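Local coordinates for protein alpha-Amylase (PDB 2B5D) that is an alpha-amylase-type protein of glycosyl hydrolase family 57, with an alpha/beta domain and a helical C-terminal region, at residues R321-L324 and H325-S329; F363-R366 and F367-V371; N372-K375 and D376-L379. All blocks are in the same frame, centred on the assembly; numbering follows the deposited sequence.

Contact 1 (R321-L324 and H325-S329)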
ATOM      1  N   ARG A 321     -28.603 -28.531 -25.707  1.00 56.45           N
ATOM      2  CA  ARG A 321     -29.557 -28.605 -26.806  1.00 56.53           C
ATOM      3  C   ARG A 321     -29.901 -27.216 -27.294  1.00 55.01           C
ATOM      4  O   ARG A 321     -30.197 -27.024 -28.463  1.00 55.15           O
ATOM      5  CB  ARG A 321     -30.822 -29.361 -26.391  1.00 56.79           C
ATOM      6  CG  ARG A 321     -30.629 -30.866 -26.223  1.00 59.83           C
ATOM      7  CD  ARG A 321     -31.899 -31.512 -25.646  1.00 60.24           C
ATOM      8  NE  ARG A 321     -31.986 -32.924 -26.010  1.00 68.65           N
ATOM      9  CZ  ARG A 321     -31.427 -33.931 -25.329  1.00 71.82           C
ATOM     10  NH1 ARG A 321     -30.721 -33.705 -24.220  1.00 72.40           N
ATOM     11  NH2 ARG A 321     -31.581 -35.182 -25.762  1.00 73.43           N
ATOM     12  N   ASP A 322     -29.880 -26.235 -26.408  1.00 53.52           N
ATOM     13  CA  ASP A 322     -30.011 -24.867 -26.866  1.00 53.06           C
ATOM     14  C   ASP A 322     -28.874 -24.534 -27.860  1.00 53.01           C
ATOM     15  O   ASP A 322     -29.106 -24.042 -28.964  1.00 53.15           O
ATOM     16  CB  ASP A 322     -29.960 -23.894 -25.701  1.00 51.83           C
ATOM     17  CG  ASP A 322     -30.483 -22.555 -26.068  1.00 54.06           C
ATOM     18  OD1 ASP A 322     -31.682 -22.479 -26.348  1.00 58.30           O
ATOM     19  OD2 ASP A 322     -29.744 -21.555 -26.073  1.00 55.94           O
ATOM     20  N   PHE A 323     -27.645 -24.788 -27.444  1.00 53.02           N
ATOM     21  CA  PHE A 323     -26.524 -24.434 -28.257  1.00 53.47           C
ATOM     22  C   PHE A 323     -26.515 -25.200 -29.593  1.00 53.35           C
ATOM     23  O   PHE A 323     -26.372 -24.563 -30.652  1.00 52.00           O
ATOM     24  CB  PHE A 323     -25.195 -24.562 -27.497  1.00 53.05           C
ATOM     25  CG  PHE A 323     -24.112 -23.688 -28.066  1.00 52.06           C
ATOM     26  CD1 PHE A 323     -24.318 -22.320 -28.180  1.00 48.85           C
ATOM     27  CD2 PHE A 323     -22.908 -24.238 -28.504  1.00 50.10           C
ATOM     28  CE1 PHE A 323     -23.358 -21.530 -28.733  1.00 50.20           C
ATOM     29  CE2 PHE A 323     -21.928 -23.449 -29.047  1.00 48.11           C
ATOM     30  CZ  PHE A 323     -22.139 -22.090 -29.156  1.00 49.34           C
ATOM     31  N   LEU A 324     -26.711 -26.526 -29.521  1.00 53.54           N
ATOM     32  CA  LEU A 324     -26.960 -27.362 -30.700  1.00 54.44           C
ATOM     33  C   LEU A 324     -27.976 -26.774 -31.676  1.00 55.41           C
ATOM     34  O   LEU A 324     -27.663 -26.587 -32.871  1.00 57.01           O
ATOM     35  CB  LEU A 324     -27.427 -28.749 -30.297  1.00 54.45           C
ATOM     36  CG  LEU A 324     -27.827 -29.697 -31.440  1.00 55.04           C
ATOM     37  CD1 LEU A 324     -26.635 -30.425 -32.064  1.00 56.47           C
ATOM     38  CD2 LEU A 324     -28.869 -30.709 -30.938  1.00 53.12           C
ATOM     39  N   HIS A 325     -29.178 -26.453 -31.187  1.00 54.70           N
ATOM     40  CA  HIS A 325     -30.202 -25.898 -32.047  1.00 54.30           C
ATOM     41  C   HIS A 325     -29.771 -24.571 -32.623  1.00 52.71           C
ATOM     42  O   HIS A 325     -29.995 -24.312 -33.787  1.00 52.86           O
ATOM     43  CB  HIS A 325     -31.617 -25.881 -31.377  1.00 54.97           C
ATOM     44  CG  HIS A 325     -32.052 -27.244 -30.906  1.00 58.93           C
ATOM     45  ND1 HIS A 325     -32.871 -27.443 -29.811  1.00 61.80           N
ATOM     46  CD2 HIS A 325     -31.706 -28.485 -31.341  1.00 60.27           C
ATOM     47  CE1 HIS A 325     -33.021 -28.740 -29.601  1.00 60.95           C
ATOM     48  NE2 HIS A 325     -32.321 -29.395 -30.513  1.00 61.09           N
ATOM     49  N   LYS A 326     -29.139 -23.724 -31.836  1.00 51.88           N
ATOM     50  CA  LYS A 326     -28.548 -22.487 -32.416  1.00 50.69           C
ATOM     51  C   LYS A 326     -27.488 -22.715 -33.535  1.00 49.46           C
ATOM     52  O   LYS A 326     -27.450 -21.973 -34.501  1.00 47.47           O
ATOM     53  CB  LYS A 326     -27.977 -21.613 -31.320  1.00 49.85           C
ATOM     54  CG  LYS A 326     -29.067 -21.042 -30.493  1.00 51.13           C
ATOM     55  CD  LYS A 326     -28.577 -20.384 -29.236  1.00 49.92           C
ATOM     56  CE  LYS A 326     -29.426 -19.172 -29.006  1.00 51.44           C
ATOM     57  NZ  LYS A 326     -30.626 -19.560 -28.223  1.00 53.72           N
ATOM     58  N   LYS A 327     -26.678 -23.764 -33.427  1.00 49.63           N
ATOM     59  CA  LYS A 327     -25.602 -23.984 -34.426  1.00 50.37           C
ATOM     60  C   LYS A 327     -26.151 -24.628 -35.705  1.00 51.75           C
ATOM     61  O   LYS A 327     -25.620 -24.414 -36.819  1.00 52.49           O
ATOM     62  CB  LYS A 327     -24.462 -24.850 -33.854  1.00 49.51           C
ATOM     63  CG  LYS A 327     -23.704 -24.273 -32.623  1.00 48.65           C
ATOM     64  CD  LYS A 327     -23.068 -22.926 -32.905  1.00 46.73           C
ATOM     65  CE  LYS A 327     -24.028 -21.795 -32.606  1.00 46.32           C
ATOM     66  NZ  LYS A 327     -23.539 -20.420 -32.883  1.00 44.09           N
ATOM     67  N   GLU A 328     -27.194 -25.451 -35.532  1.00 51.78           N
ATOM     68  CA  GLU A 328     -27.900 -26.080 -36.651  1.00 51.72           C
ATOM     69  C   GLU A 328     -28.664 -25.024 -37.402  1.00 50.99           C
ATOM     70  O   GLU A 328     -28.593 -24.892 -38.612  1.00 50.85           O
ATOM     71  CB  GLU A 328     -28.864 -27.110 -36.114  1.00 52.19           C
ATOM     72  CG  GLU A 328     -28.144 -28.342 -35.574  1.00 53.53           C
ATOM     73  CD  GLU A 328     -29.090 -29.428 -35.144  1.00 55.44           C
ATOM     74  OE1 GLU A 328     -28.707 -30.625 -35.239  1.00 58.01           O
ATOM     75  OE2 GLU A 328     -30.217 -29.090 -34.722  1.00 54.29           O
ATOM     76  N   SER A 329     -29.406 -24.242 -36.673  1.00 50.96           N
ATOM     77  CA  SER A 329     -30.059 -23.135 -37.311  1.00 51.51           C
ATOM     78  C   SER A 329     -29.024 -22.278 -38.100  1.00 51.40           C
ATOM     79  O   SER A 329     -29.215 -21.994 -39.274  1.00 52.18           O
ATOM     80  CB  SER A 329     -30.816 -22.343 -36.267  1.00 50.51           C
ATOM     81  OG  SER A 329     -31.324 -21.189 -36.863  1.00 53.00           O
TER
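K327 lies over the ring of F323 one turn earlier in helix 309-338, an i to i+4 CH-pi contact on a continuous alpha-helix. From CB, which sits beside the backbone oxygens of F323 and L324, the lysine chain runs to CG, 4.1 Å from F323 CE2. CD passes above the CZ side of the ring, and CE comes to lie 4.2 Å from the F323 ring centroid, 25° off its normal. Bends at chi2 and chi3 fold the methylenes across this face instead of letting them run straight out, and NZ hydrogen-bonds to S241 OG and Q330 OE1. F323 itself is buried, its ring also meeting F367 and the edge-to-face partner W246.

On another side of the helix, D322 and K326 form an i to i+4 salt bridge. NZ approaches the syn side of the carboxylate, 31° out of its plane, at 3.1 Å from D322 OD2; the same oxygen is hydrogen-bonded to Y252, so it has a second partner. K326 also makes a cation-pi contact with F213 of the second subunit. The H325 imidazole lays one face over R321 O, which also accepts the hydrogen bond from H325 N, while L324 CD2 reaches H325 CD2 at 3.6 Å. Farther along, E328 OE1, hydrogen-bonded to S374 OG, lies 3.8 Å from L324 CD1.

Contact 2 (F363-R366 and F367-V371)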
ATOM      1  N   PHE A 363     -21.004 -30.213 -20.117  1.00 53.78           N
ATOM      2  CA  PHE A 363     -21.572 -29.506 -21.273  1.00 53.01           C
ATOM      3  C   PHE A 363     -20.831 -29.830 -22.599  1.00 53.51           C
ATOM      4  O   PHE A 363     -21.452 -30.184 -23.612  1.00 52.30           O
ATOM      5  CB  PHE A 363     -21.616 -27.993 -21.027  1.00 52.09           C
ATOM      6  CG  PHE A 363     -22.067 -27.204 -22.237  1.00 54.45           C
ATOM      7  CD1 PHE A 363     -23.396 -26.790 -22.368  1.00 53.56           C
ATOM      8  CD2 PHE A 363     -21.154 -26.873 -23.265  1.00 53.84           C
ATOM      9  CE1 PHE A 363     -23.830 -26.078 -23.506  1.00 52.38           C
ATOM     10  CE2 PHE A 363     -21.563 -26.159 -24.382  1.00 52.55           C
ATOM     11  CZ  PHE A 363     -22.908 -25.773 -24.519  1.00 53.04           C
ATOM     12  N   LEU A 364     -19.504 -29.719 -22.578  1.00 53.44           N
ATOM     13  CA  LEU A 364     -18.722 -30.045 -23.737  1.00 55.15           C
ATOM     14  C   LEU A 364     -18.978 -31.446 -24.259  1.00 55.60           C
ATOM     15  O   LEU A 364     -19.028 -31.672 -25.489  1.00 54.58           O
ATOM     16  CB  LEU A 364     -17.228 -29.821 -23.489  1.00 55.15           C
ATOM     17  CG  LEU A 364     -16.709 -28.670 -24.351  1.00 58.83           C
ATOM     18  CD1 LEU A 364     -16.790 -29.084 -25.805  1.00 59.37           C
ATOM     19  CD2 LEU A 364     -17.490 -27.339 -24.170  1.00 57.27           C
ATOM     20  N   LYS A 365     -19.154 -32.377 -23.327  1.00 56.14           N
ATOM     21  CA  LYS A 365     -19.312 -33.779 -23.691  1.00 57.03           C
ATOM     22  C   LYS A 365     -20.696 -34.011 -24.298  1.00 57.32           C
ATOM     23  O   LYS A 365     -20.843 -34.731 -25.277  1.00 57.86           O
ATOM     24  CB  LYS A 365     -19.114 -34.680 -22.476  1.00 57.41           C
ATOM     25  CG  LYS A 365     -19.115 -36.174 -22.815  1.00 58.70           C
ATOM     26  CD  LYS A 365     -19.644 -36.952 -21.631  1.00 63.72           C
ATOM     27  CE  LYS A 365     -19.395 -38.435 -21.799  1.00 67.15           C
ATOM     28  NZ  LYS A 365     -19.991 -39.135 -20.639  1.00 66.86           N
ATOM     29  N   ARG A 366     -21.702 -33.379 -23.721  1.00 57.09           N
ATOM     30  CA  ARG A 366     -23.043 -33.538 -24.208  1.00 57.50           C
ATOM     31  C   ARG A 366     -23.208 -32.863 -25.546  1.00 56.60           C
ATOM     32  O   ARG A 366     -23.915 -33.384 -26.398  1.00 56.80           O
ATOM     33  CB  ARG A 366     -24.087 -33.069 -23.174  1.00 57.36           C
ATOM     34  CG  ARG A 366     -24.256 -34.097 -22.039  1.00 61.02           C
ATOM     35  CD  ARG A 366     -24.588 -35.550 -22.550  1.00 61.07           C
ATOM     36  NE  ARG A 366     -25.914 -35.575 -23.179  1.00 61.95           N
ATOM     37  CZ  ARG A 366     -26.195 -36.128 -24.352  1.00 62.00           C
ATOM     38  NH1 ARG A 366     -27.435 -36.068 -24.821  1.00 61.14           N
ATOM     39  NH2 ARG A 366     -25.249 -36.757 -25.051  1.00 62.73           N
ATOM     40  N   PHE A 367     -22.552 -31.716 -25.726  1.00 56.00           N
ATOM     41  CA  PHE A 367     -22.628 -30.993 -26.991  1.00 55.45           C
ATOM     42  C   PHE A 367     -21.953 -31.788 -28.087  1.00 56.03           C
ATOM     43  O   PHE A 367     -22.456 -31.832 -29.189  1.00 56.74           O
ATOM     44  CB  PHE A 367     -22.033 -29.598 -26.879  1.00 54.59           C
ATOM     45  CG  PHE A 367     -22.068 -28.818 -28.154  1.00 52.82           C
ATOM     46  CD1 PHE A 367     -23.248 -28.239 -28.590  1.00 50.25           C
ATOM     47  CD2 PHE A 367     -20.898 -28.625 -28.906  1.00 49.03           C
ATOM     48  CE1 PHE A 367     -23.292 -27.482 -29.790  1.00 50.58           C
ATOM     49  CE2 PHE A 367     -20.919 -27.874 -30.095  1.00 48.85           C
ATOM     50  CZ  PHE A 367     -22.124 -27.303 -30.550  1.00 51.53           C
ATOM     51  N   PHE A 368     -20.831 -32.433 -27.784  1.00 56.76           N
ATOM     52  CA  PHE A 368     -20.166 -33.261 -28.782  1.00 57.83           C
ATOM     53  C   PHE A 368     -21.057 -34.415 -29.205  1.00 58.42           C
ATOM     54  O   PHE A 368     -21.227 -34.654 -30.405  1.00 59.17           O
ATOM     55  CB  PHE A 368     -18.812 -33.782 -28.299  1.00 57.53           C
ATOM     56  CG  PHE A 368     -17.728 -32.736 -28.262  1.00 58.86           C
ATOM     57  CD1 PHE A 368     -17.914 -31.481 -28.853  1.00 58.21           C
ATOM     58  CD2 PHE A 368     -16.500 -33.019 -27.672  1.00 59.98           C
ATOM     59  CE1 PHE A 368     -16.912 -30.537 -28.836  1.00 60.63           C
ATOM     60  CE2 PHE A 368     -15.478 -32.076 -27.660  1.00 60.70           C
ATOM     61  CZ  PHE A 368     -15.684 -30.837 -28.243  1.00 60.42           C
ATOM     62  N   GLU A 369     -21.643 -35.103 -28.230  1.00 58.68           N
ATOM     63  CA  GLU A 369     -22.484 -36.268 -28.515  1.00 59.78           C
ATOM     64  C   GLU A 369     -23.702 -35.886 -29.346  1.00 59.38           C
ATOM     65  O   GLU A 369     -24.100 -36.617 -30.249  1.00 60.12           O
ATOM     66  CB  GLU A 369     -22.879 -37.009 -27.226  1.00 59.47           C
ATOM     67  CG  GLU A 369     -21.693 -37.659 -26.525  1.00 59.50           C
ATOM     68  CD  GLU A 369     -22.013 -38.260 -25.153  1.00 61.48           C
ATOM     69  OE1 GLU A 369     -22.969 -37.805 -24.452  1.00 62.61           O
ATOM     70  OE2 GLU A 369     -21.289 -39.218 -24.778  1.00 65.67           O
ATOM     71  N   LEU A 370     -24.270 -34.724 -29.046  1.00 59.51           N
ATOM     72  CA  LEU A 370     -25.388 -34.176 -29.798  1.00 58.92           C
ATOM     73  C   LEU A 370     -24.993 -33.810 -31.215  1.00 59.38           C
ATOM     74  O   LEU A 370     -25.732 -34.124 -32.156  1.00 59.73           O
ATOM     75  CB  LEU A 370     -25.937 -32.959 -29.079  1.00 58.74           C
ATOM     76  CG  LEU A 370     -27.202 -33.056 -28.211  1.00 59.99           C
ATOM     77  CD1 LEU A 370     -27.639 -34.482 -27.855  1.00 61.27           C
ATOM     78  CD2 LEU A 370     -26.994 -32.215 -26.986  1.00 57.84           C
ATOM     79  N   VAL A 371     -23.836 -33.145 -31.382  1.00 59.46           N
ATOM     80  CA  VAL A 371     -23.345 -32.805 -32.726  1.00 58.89           C
ATOM     81  C   VAL A 371     -23.069 -34.070 -33.506  1.00 58.53           C
ATOM     82  O   VAL A 371     -23.403 -34.151 -34.679  1.00 59.03           O
ATOM     83  CB  VAL A 371     -22.109 -31.855 -32.723  1.00 58.95           C
ATOM     84  CG1 VAL A 371     -21.432 -31.849 -34.075  1.00 58.55           C
ATOM     85  CG2 VAL A 371     -22.524 -30.432 -32.383  1.00 57.77           C
TER
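F363-R366 runs straight into F367-V371 as regular alpha-helix within 360-373, the amide of each of F367 to L370 bonding to the carbonyl four residues earlier, at 2.8 Å for F367 N to F363 O. The longest of these bonds, E369 N to K365 O, is 3.1 Å. R366 and E369 meet one turn along, at i to i+3. R366 bends forward along the helix through chi2 and chi3 (-67°), bringing NH2 within 2.6 Å of E369 OE1. This is the one bond between the two side chains; the carboxylate oxygen is met on its anti side, 15° out of the guanidinium plane, and the two planes stand 60° apart. The other terminal nitrogen, NH1, lies 3.4 Å from L370 CD1 and is salt-bridged to E317 of helix 309-338, which leaves the guanidinium gripped by carboxylates of two helices. K365 stays extended: its CE is 3.6 Å from E369 OE2, but NZ stops short of a salt bridge.

The buried side is apolar. L364 reaches over one face of the F368 ring, CD1 lying 3.2 Å from CZ, and L364 O lies over a ring face too, offset toward the rim. F363 CE2 meets F367 CB at an oblique angle. Beyond the segments, F363 packs on F323 of helix 309-338, whereas L364 and F368 rest on M44 of helix 27-47. The arrangement is that of an amphipathic helix, one flank carrying K365, R366 and E369, of which R366 and E369 are bridged, and the other layered between neighbouring helices and the sheet of the family 57 domain.

Contact 3 (N372-K375 and D376-L379)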
ATOM      1  N   ASN A 372     -22.491 -35.059 -32.846  1.00 58.98           N
ATOM      2  CA  ASN A 372     -22.279 -36.354 -33.450  1.00 60.46           C
ATOM      3  C   ASN A 372     -23.588 -36.965 -34.039  1.00 61.56           C
ATOM      4  O   ASN A 372     -23.578 -37.480 -35.150  1.00 62.14           O
ATOM      5  CB  ASN A 372     -21.648 -37.317 -32.442  1.00 60.14           C
ATOM      6  CG  ASN A 372     -20.130 -37.142 -32.291  1.00 61.50           C
ATOM      7  OD1 ASN A 372     -19.555 -37.558 -31.264  1.00 61.73           O
ATOM      8  ND2 ASN A 372     -19.477 -36.544 -33.286  1.00 57.63           N
ATOM      9  N   GLU A 373     -24.696 -36.898 -33.300  1.00 62.18           N
ATOM     10  CA  GLU A 373     -25.983 -37.373 -33.797  1.00 63.05           C
ATOM     11  C   GLU A 373     -26.614 -36.480 -34.832  1.00 63.10           C
ATOM     12  O   GLU A 373     -27.280 -36.983 -35.735  1.00 63.58           O
ATOM     13  CB  GLU A 373     -26.988 -37.634 -32.664  1.00 63.79           C
ATOM     14  CG  GLU A 373     -26.621 -38.844 -31.785  1.00 66.60           C
ATOM     15  CD  GLU A 373     -25.870 -39.934 -32.571  1.00 71.00           C
ATOM     16  OE1 GLU A 373     -26.467 -40.541 -33.503  1.00 70.59           O
ATOM     17  OE2 GLU A 373     -24.670 -40.168 -32.260  1.00 72.07           O
ATOM     18  N   SER A 374     -26.415 -35.167 -34.715  1.00 63.03           N
ATOM     19  CA  SER A 374     -26.980 -34.199 -35.679  1.00 62.50           C
ATOM     20  C   SER A 374     -26.741 -34.552 -37.146  1.00 63.36           C
ATOM     21  O   SER A 374     -25.657 -34.970 -37.535  1.00 62.84           O
ATOM     22  CB  SER A 374     -26.452 -32.789 -35.434  1.00 62.38           C
ATOM     23  OG  SER A 374     -26.923 -31.892 -36.429  1.00 58.84           O
ATOM     24  N   LYS A 375     -27.790 -34.359 -37.944  1.00 64.32           N
ATOM     25  CA  LYS A 375     -27.731 -34.530 -39.381  1.00 64.81           C
ATOM     26  C   LYS A 375     -27.369 -33.203 -40.079  1.00 63.92           C
ATOM     27  O   LYS A 375     -27.163 -33.166 -41.291  1.00 64.51           O
ATOM     28  CB  LYS A 375     -29.070 -35.110 -39.908  1.00 65.94           C
ATOM     29  CG  LYS A 375     -29.302 -36.601 -39.552  1.00 68.09           C
ATOM     30  CD  LYS A 375     -28.082 -37.495 -39.914  1.00 72.29           C
ATOM     31  CE  LYS A 375     -28.234 -38.959 -39.425  1.00 72.67           C
ATOM     32  NZ  LYS A 375     -29.177 -39.771 -40.270  1.00 75.16           N
ATOM     33  N   ASP A 376     -27.292 -32.121 -39.317  1.00 62.49           N
ATOM     34  CA  ASP A 376     -26.995 -30.802 -39.878  1.00 61.14           C
ATOM     35  C   ASP A 376     -25.498 -30.376 -39.665  1.00 59.61           C
ATOM     36  O   ASP A 376     -25.073 -29.320 -40.147  1.00 59.68           O
ATOM     37  CB  ASP A 376     -27.941 -29.742 -39.251  1.00 61.11           C
ATOM     38  CG  ASP A 376     -29.408 -29.781 -39.819  1.00 64.02           C
ATOM     39  OD1 ASP A 376     -29.614 -29.850 -41.074  1.00 62.99           O
ATOM     40  OD2 ASP A 376     -30.368 -29.676 -38.997  1.00 65.58           O
ATOM     41  N   LEU A 377     -24.727 -31.187 -38.936  1.00 57.19           N
ATOM     42  CA  LEU A 377     -23.511 -30.713 -38.256  1.00 55.42           C
ATOM     43  C   LEU A 377     -22.510 -31.811 -38.046  1.00 54.65           C
ATOM     44  O   LEU A 377     -22.854 -32.956 -37.768  1.00 54.31           O
ATOM     45  CB  LEU A 377     -23.796 -30.095 -36.872  1.00 54.24           C
ATOM     46  CG  LEU A 377     -24.529 -28.785 -36.644  1.00 52.77           C
ATOM     47  CD1 LEU A 377     -24.511 -28.506 -35.172  1.00 53.02           C
ATOM     48  CD2 LEU A 377     -23.938 -27.607 -37.403  1.00 51.77           C
ATOM     49  N   LYS A 378     -21.256 -31.410 -38.170  1.00 54.44           N
ATOM     50  CA  LYS A 378     -20.106 -32.269 -37.987  1.00 54.12           C
ATOM     51  C   LYS A 378     -19.083 -31.521 -37.098  1.00 52.82           C
ATOM     52  O   LYS A 378     -18.882 -30.313 -37.249  1.00 51.96           O
ATOM     53  CB  LYS A 378     -19.505 -32.533 -39.369  1.00 55.00           C
ATOM     54  CG  LYS A 378     -18.420 -33.631 -39.394  1.00 56.78           C
ATOM     55  CD  LYS A 378     -18.117 -34.041 -40.812  1.00 61.04           C
ATOM     56  CE  LYS A 378     -18.095 -32.817 -41.735  1.00 63.53           C
ATOM     57  NZ  LYS A 378     -17.230 -33.024 -42.958  1.00 66.15           N
ATOM     58  N   LEU A 379     -18.467 -32.223 -36.159  1.00 51.63           N
ATOM     59  CA  LEU A 379     -17.301 -31.674 -35.471  1.00 50.84           C
ATOM     60  C   LEU A 379     -16.110 -31.865 -36.403  1.00 51.17           C
ATOM     61  O   LEU A 379     -15.976 -32.926 -36.976  1.00 50.76           O
ATOM     62  CB  LEU A 379     -17.017 -32.400 -34.169  1.00 49.54           C
ATOM     63  CG  LEU A 379     -18.082 -32.409 -33.062  1.00 49.49           C
ATOM     64  CD1 LEU A 379     -17.593 -33.267 -31.867  1.00 44.72           C
ATOM     65  CD2 LEU A 379     -18.450 -31.017 -32.604  1.00 41.72           C
TER
HETATM   66  O   HOH W   1     -21.300 -36.013 -37.118  1.00 54.92           O
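D376 and S374 meet where helix 360-373 gives way to strand 377-379, and a single hydrogen bond, D376 N to S374 OG at 2.9 Å (152° at the hydrogen), spans the bend. S374 is the first residue to leave helical geometry. Its OG stands anti to the backbone N (chi1 176°), which swings the hydroxyl toward the following residues, where it also lies 3.6 Å from L377 CB. The same buried oxygen is hydrogen-bonded to E328 of helix 309-338, so one hydroxyl serves both the turn and the neighbouring helix.

D376 holds its CB 3.7 Å from S374 OG, while its OD2 forms a salt bridge with R332. L377, buried, lies against I5 of the adjacent strand 3-11.

Farther back, the side chains of N372 and L379 cross at about a right angle. A water links N372 O and L377 O through weak bonds. The two segments run in nearly opposite directions, 156° apart. The serine hydroxyl accepting the N-H two residues on is an ST turn, set here at the end of helix 360-373, where the chain of an alpha/beta domain turns back into a strand lying parallel to its neighbour 3-11.

From the N terminus, contact 1 comes first, inside helix 309-338; strand 343-349 and helix 352-356 follow before helix 360-373 carries contact 2, and the end of that helix opens directly into contact 3. The three run in series, with none nested or crossing. Contacts 1 and 2 join successive helical turns; contact 3 makes the tight turn from helix 360-373 to strand 377-379. In space they cluster, their centres 10 to 11 Å apart. Contacts 1 and 2 meet where the two helices pack, L324 CD1 lying 3.8 Å from L370 O. Contact 3 adds strand 377-379 to both: V371 and F368 lie against L379, and E328 lies beside L377.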